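Local coordinates for protein oxidoreductase (Azotobacter vinelandii, PDB 7D5M) that binds NAD+ and, as an inositol dehydrogenase homolog, probably catalyses NAD-dependent oxidation of a polyol or related substrate, at residues H169-H174 with L257-A262; L240-Y245 with S261-G266. All coordinates share one frame; numbering follows the deposited sequence.

Interaction 1: residues H169-H174 with L257-A262; sequences HMQFAH and LVWSSA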
loop_
_atom_site.group_PDB
_atom_site.type_symbol
_atom_site.label_atom_id
_atom_site.label_comp_id
_atom_site.label_asym_id
_atom_site.label_seq_id
_atom_site.Cartn_x
_atom_site.Cartn_y
_atom_site.Cartn_z
ATOM N N HIS A 169 7.531 -6.340 -18.375
ATOM C CA HIS A 169 7.349 -7.379 -17.330
ATOM C C HIS A 169 5.858 -7.595 -17.101
ATOM O O HIS A 169 5.178 -6.667 -16.653
ATOM C CB HIS A 169 8.104 -7.002 -16.059
ATOM C CG HIS A 169 9.561 -7.230 -16.214
ATOM N ND1 HIS A 169 10.383 -7.485 -15.147
ATOM C CD2 HIS A 169 10.327 -7.306 -17.321
ATOM C CE1 HIS A 169 11.613 -7.652 -15.586
ATOM N NE2 HIS A 169 11.611 -7.541 -16.914
ATOM N N MET A 170 5.395 -8.798 -17.406
ATOM C CA MET A 170 3.965 -9.167 -17.396
ATOM C C MET A 170 3.782 -10.360 -16.470
ATOM O O MET A 170 4.640 -11.272 -16.472
ATOM C CB MET A 170 3.513 -9.521 -18.808
ATOM C CG MET A 170 3.431 -8.312 -19.703
ATOM S SD MET A 170 3.467 -8.751 -21.426
ATOM C CE MET A 170 5.225 -8.990 -21.687
ATOM N N GLN A 171 2.698 -10.352 -15.700
ATOM C CA GLN A 171 2.301 -11.537 -14.925
ATOM C C GLN A 171 0.779 -11.600 -14.884
ATOM O O GLN A 171 0.114 -10.552 -14.896
ATOM C CB GLN A 171 2.944 -11.542 -13.538
ATOM C CG GLN A 171 2.430 -10.463 -12.596
ATOM C CD GLN A 171 2.883 -10.650 -11.165
ATOM O OE1 GLN A 171 4.067 -10.537 -10.849
ATOM N NE2 GLN A 171 1.936 -10.926 -10.280
ATOM N N PHE A 172 0.267 -12.815 -14.875
ATOM C CA PHE A 172 -1.098 -13.113 -14.397
ATOM C C PHE A 172 -0.956 -14.372 -13.550
ATOM O O PHE A 172 -0.900 -15.474 -14.110
ATOM C CB PHE A 172 -2.087 -13.205 -15.560
ATOM C CG PHE A 172 -3.534 -13.073 -15.155
ATOM C CD1 PHE A 172 -3.956 -13.366 -13.867
ATOM C CD2 PHE A 172 -4.485 -12.662 -16.077
ATOM C CE1 PHE A 172 -5.291 -13.257 -13.513
ATOM C CE2 PHE A 172 -5.821 -12.570 -15.725
ATOM C CZ PHE A 172 -6.222 -12.852 -14.441
ATOM N N ALA A 173 -0.781 -14.183 -12.247
ATOM C CA ALA A 173 -0.345 -15.233 -11.302
ATOM C C ALA A 173 -1.274 -15.223 -10.090
ATOM O O ALA A 173 -1.038 -14.447 -9.156
ATOM C CB ALA A 173 1.093 -14.998 -10.907
ATOM N N HIS A 174 -2.317 -16.051 -10.139
ATOM C CA HIS A 174 -3.302 -16.243 -9.050
ATOM C C HIS A 174 -3.086 -17.623 -8.421
ATOM O O HIS A 174 -2.340 -18.430 -8.990
ATOM C CB HIS A 174 -4.728 -16.057 -9.576
ATOM C CG HIS A 174 -5.184 -17.157 -10.466
ATOM N ND1 HIS A 174 -5.732 -18.328 -9.971
ATOM C CD2 HIS A 174 -5.183 -17.268 -11.808
ATOM C CE1 HIS A 174 -6.051 -19.117 -10.985
ATOM N NE2 HIS A 174 -5.744 -18.474 -12.123
ATOM N N LEU A 257 9.049 -10.467 -20.334
ATOM C CA LEU A 257 8.919 -11.610 -19.419
ATOM C C LEU A 257 7.444 -11.763 -19.090
ATOM O O LEU A 257 6.833 -10.738 -18.748
ATOM C CB LEU A 257 9.746 -11.327 -18.166
ATOM C CG LEU A 257 9.616 -12.351 -17.040
ATOM C CD1 LEU A 257 10.175 -13.702 -17.444
ATOM C CD2 LEU A 257 10.307 -11.835 -15.790
ATOM N N VAL A 258 6.916 -12.979 -19.209
ATOM C CA VAL A 258 5.517 -13.288 -18.795
ATOM C C VAL A 258 5.560 -14.429 -17.785
ATOM O O VAL A 258 6.054 -15.528 -18.127
ATOM C CB VAL A 258 4.598 -13.651 -19.973
ATOM C CG1 VAL A 258 3.148 -13.778 -19.524
ATOM C CG2 VAL A 258 4.726 -12.654 -21.115
ATOM N N TRP A 259 5.074 -14.166 -16.576
ATOM C CA TRP A 259 4.823 -15.215 -15.565
ATOM C C TRP A 259 3.328 -15.540 -15.568
ATOM O O TRP A 259 2.526 -14.667 -15.200
ATOM C CB TRP A 259 5.338 -14.785 -14.188
ATOM C CG TRP A 259 5.015 -15.779 -13.122
ATOM C CD1 TRP A 259 4.948 -17.136 -13.254
ATOM C CD2 TRP A 259 4.715 -15.496 -11.745
ATOM N NE1 TRP A 259 4.621 -17.717 -12.058
ATOM C CE2 TRP A 259 4.473 -16.733 -11.115
ATOM C CE3 TRP A 259 4.649 -14.321 -10.986
ATOM C CZ2 TRP A 259 4.165 -16.820 -9.759
ATOM C CZ3 TRP A 259 4.345 -14.405 -9.647
ATOM C CH2 TRP A 259 4.106 -15.643 -9.042
ATOM N N SER A 260 2.960 -16.737 -16.033
ATOM C CA SER A 260 1.571 -17.264 -16.055
ATOM C C SER A 260 1.415 -18.271 -14.916
ATOM O O SER A 260 2.246 -19.190 -14.844
ATOM C CB SER A 260 1.256 -17.912 -17.392
ATOM O OG SER A 260 1.533 -17.036 -18.474
ATOM N N SER A 261 0.413 -18.135 -14.042
ATOM C CA SER A 261 0.273 -19.100 -12.921
ATOM C C SER A 261 -1.157 -19.173 -12.399
ATOM O O SER A 261 -1.831 -18.131 -12.326
ATOM C CB SER A 261 1.247 -18.781 -11.812
ATOM O OG SER A 261 1.318 -19.856 -10.891
ATOM N N ALA A 262 -1.581 -20.381 -12.035
ATOM C CA ALA A 262 -2.817 -20.641 -11.275
ATOM C C ALA A 262 -2.460 -21.239 -9.912
ATOM O O ALA A 262 -3.388 -21.589 -9.176
ATOM C CB ALA A 262 -3.722 -21.549 -12.069
#
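A173 and W259 pack tightly between these two strands: the methyl CB of A173 sits 3.4 Å from the centroid of the six-membered ring of W259, almost straight above its face. The indole reaches this methyl because CG lies anti to the backbone N (chi1 176°), which swings the benzo ring forward along its strand. At the edge of the same ring lies OE1 of Q171, 3.8 Å from CE3 of W259, with the amide turned nearly perpendicular to the indole; the NE2 of Q171 goes instead to the carbonyl of G270. This is the one parallel pairing in the large mixed sheet of the Gfo/Idh/MocA C-terminal domain, carried by alternating backbone bonds such as M170 N to L257 O at 2.8 Å and S261 N to F172 O at 3.0 Å. M170 and F172 look toward helix 202-217, whereas H169 and W259 meet the second subunit. Toward the loop, the H174 ring lies over CA of A262, with CE1 of H174 3.5 Å from CB of A262. With an alanine here the imidazole is gone, and A262 is likely to lose its cover and the F176 amide its acceptor, ND1. The opposite end is looser and partly exposed: CD2 of H169 approaches CB of L257 only to 4.1 Å, and NE2 of H169 bonds with the hydroxyl of Y245 of the second subunit.

Interaction 2: residues L240-Y245 with S261-G266; sequences LEDNAY and SAVNAG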
loop_
_atom_site.group_PDB
_atom_site.type_symbol
_atom_site.label_atom_id
_atom_site.label_comp_id
_atom_site.label_asym_id
_atom_site.label_seq_id
_atom_site.Cartn_x
_atom_site.Cartn_y
_atom_site.Cartn_z
ATOM N N LEU A 240 -0.645 -30.288 -19.474
ATOM C CA LEU A 240 -1.094 -28.874 -19.385
ATOM C C LEU A 240 -0.458 -28.247 -18.141
ATOM O O LEU A 240 -0.450 -28.895 -17.076
ATOM C CB LEU A 240 -2.621 -28.787 -19.364
ATOM C CG LEU A 240 -3.290 -28.758 -20.742
ATOM C CD1 LEU A 240 -2.689 -29.784 -21.673
ATOM C CD2 LEU A 240 -4.795 -28.942 -20.631
ATOM N N GLU A 241 0.084 -27.046 -18.316
ATOM C CA GLU A 241 0.891 -26.318 -17.306
ATOM C C GLU A 241 -0.009 -25.468 -16.401
ATOM O O GLU A 241 -0.916 -24.795 -16.915
ATOM C CB GLU A 241 1.967 -25.485 -18.012
ATOM C CG GLU A 241 1.499 -24.177 -18.646
ATOM C CD GLU A 241 0.541 -24.270 -19.819
ATOM O OE1 GLU A 241 0.478 -25.334 -20.469
ATOM O OE2 GLU A 241 -0.142 -23.267 -20.086
ATOM N N ASP A 242 0.280 -25.448 -15.096
ATOM C CA ASP A 242 -0.379 -24.519 -14.141
ATOM C C ASP A 242 0.598 -23.414 -13.734
ATOM O O ASP A 242 0.222 -22.576 -12.892
ATOM C CB ASP A 242 -0.986 -25.257 -12.947
ATOM C CG ASP A 242 -0.051 -26.226 -12.245
ATOM O OD1 ASP A 242 1.175 -26.100 -12.412
ATOM O OD2 ASP A 242 -0.565 -27.099 -11.532
ATOM N N ASN A 243 1.780 -23.388 -14.347
ATOM C CA ASN A 243 2.799 -22.339 -14.115
ATOM C C ASN A 243 3.686 -22.263 -15.348
ATOM O O ASN A 243 3.992 -23.328 -15.913
ATOM C CB ASN A 243 3.615 -22.650 -12.864
ATOM C CG ASN A 243 4.402 -21.447 -12.402
ATOM O OD1 ASN A 243 3.816 -20.489 -11.903
ATOM N ND2 ASN A 243 5.714 -21.480 -12.584
ATOM N N ALA A 244 4.091 -21.068 -15.761
ATOM C CA ALA A 244 5.017 -20.931 -16.898
ATOM C C ALA A 244 5.786 -19.614 -16.832
ATOM O O ALA A 244 5.255 -18.596 -16.319
ATOM C CB ALA A 244 4.254 -21.071 -18.187
ATOM N N TYR A 245 7.014 -19.668 -17.330
ATOM C CA TYR A 245 7.899 -18.508 -17.548
ATOM C C TYR A 245 8.146 -18.381 -19.040
ATOM O O TYR A 245 8.712 -19.317 -19.638
ATOM C CB TYR A 245 9.227 -18.683 -16.812
ATOM C CG TYR A 245 9.029 -19.014 -15.363
ATOM C CD1 TYR A 245 8.835 -18.009 -14.431
ATOM C CD2 TYR A 245 9.001 -20.331 -14.929
ATOM C CE1 TYR A 245 8.629 -18.306 -13.095
ATOM C CE2 TYR A 245 8.784 -20.643 -13.603
ATOM C CZ TYR A 245 8.609 -19.626 -12.681
ATOM O OH TYR A 245 8.384 -19.931 -11.371
ATOM N N SER A 261 0.413 -18.135 -14.042
ATOM C CA SER A 261 0.273 -19.100 -12.921
ATOM C C SER A 261 -1.157 -19.173 -12.399
ATOM O O SER A 261 -1.831 -18.131 -12.326
ATOM C CB SER A 261 1.247 -18.781 -11.812
ATOM O OG SER A 261 1.318 -19.856 -10.891
ATOM N N ALA A 262 -1.581 -20.381 -12.035
ATOM C CA ALA A 262 -2.817 -20.641 -11.275
ATOM C C ALA A 262 -2.460 -21.239 -9.912
ATOM O O ALA A 262 -3.388 -21.589 -9.176
ATOM C CB ALA A 262 -3.722 -21.549 -12.069
ATOM N N VAL A 263 -1.169 -21.293 -9.568
ATOM C CA VAL A 263 -0.674 -21.944 -8.317
ATOM C C VAL A 263 0.157 -20.948 -7.489
ATOM O O VAL A 263 0.927 -21.387 -6.605
ATOM C CB VAL A 263 0.104 -23.229 -8.655
ATOM C CG1 VAL A 263 -0.795 -24.219 -9.366
ATOM C CG2 VAL A 263 1.350 -22.956 -9.478
ATOM N N ASN A 264 -0.028 -19.645 -7.708
ATOM C CA ASN A 264 0.613 -18.605 -6.870
ATOM C C ASN A 264 -0.207 -18.458 -5.585
ATOM O O ASN A 264 -1.014 -17.506 -5.472
ATOM C CB ASN A 264 0.771 -17.299 -7.640
ATOM C CG ASN A 264 1.431 -16.235 -6.801
ATOM O OD1 ASN A 264 2.087 -16.550 -5.807
ATOM N ND2 ASN A 264 1.252 -14.983 -7.204
ATOM N N ALA A 265 -0.024 -19.390 -4.648
ATOM C CA ALA A 265 -0.851 -19.531 -3.436
ATOM C C ALA A 265 -0.996 -18.167 -2.751
ATOM O O ALA A 265 0.030 -17.512 -2.536
ATOM C CB ALA A 265 -0.245 -20.561 -2.513
ATOM N N GLY A 266 -2.232 -17.765 -2.432
ATOM C CA GLY A 266 -2.530 -16.521 -1.697
ATOM C C GLY A 266 -2.834 -15.349 -2.618
ATOM O O GLY A 266 -3.425 -14.360 -2.130
#
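D242 and A262 are joined by the one backbone bond of this contact, N of A262 to O of D242 at 3.0 Å and nearly straight at the hydrogen (174°). One residue along, N243 pairs with S261. From CB of N243, which lies 4.1 Å from CG2 of V263, the chain runs out with CG anti to the backbone N (chi1 -165°), bringing the amide up to the serine. CG lies 3.8 Å from OG of S261. OD1 takes the S261 hydroxyl: OG donates to it at 2.8 Å, in the carbonyl plane and on a lone pair. That same oxygen also accepts from the indole NE1 of W259, while ND2 turns to OE1 of Q231 and makes a weak, long bond to the hydroxyl of Y245. With both ends of the amide engaged, its rotation is well fixed.

N243 and S261 form an antiparallel, non-hydrogen-bonded pair where the hairpin of strands 243-250 and 255-261 opens out, and on the other flank D242 and N243 both face Q231 in a classic beta bulge. Past the pair, the chain leaves the strand through an ST turn in which OG of S261 accepts from N of V263 at 3.2 Å, making this buried hydroxyl donor and acceptor at once. The turn sets V263 against D242, its CG1 3.6 Å from CG of D242 as the two side chains cross at about a right angle. Beyond this methyl the D242 carboxylate is held by the backbone N of F233 and V234 and by a salt bridge to R237.

Both contacts are buried, hold strand 255-261 within the same sheet and share S261 and A262, but they approach that strand from different flanks. Interaction 1 joins it in parallel to strand 165-173 over five successive residue pairs, covers far more surface and relies on regular backbone bonds, apolar contacts and ring faces. Interaction 2 touches the start of the antiparallel neighbour 243-250 and the loop after 261, so the regular pattern gives way to side-chain hydrogen bonds and a turn. The two meet directly: N of A244 lies 2.8 Å from O of S260, a probable hydrogen bond, and ND2 of N264 packs on CH2 of W259. Both also reach the second subunit.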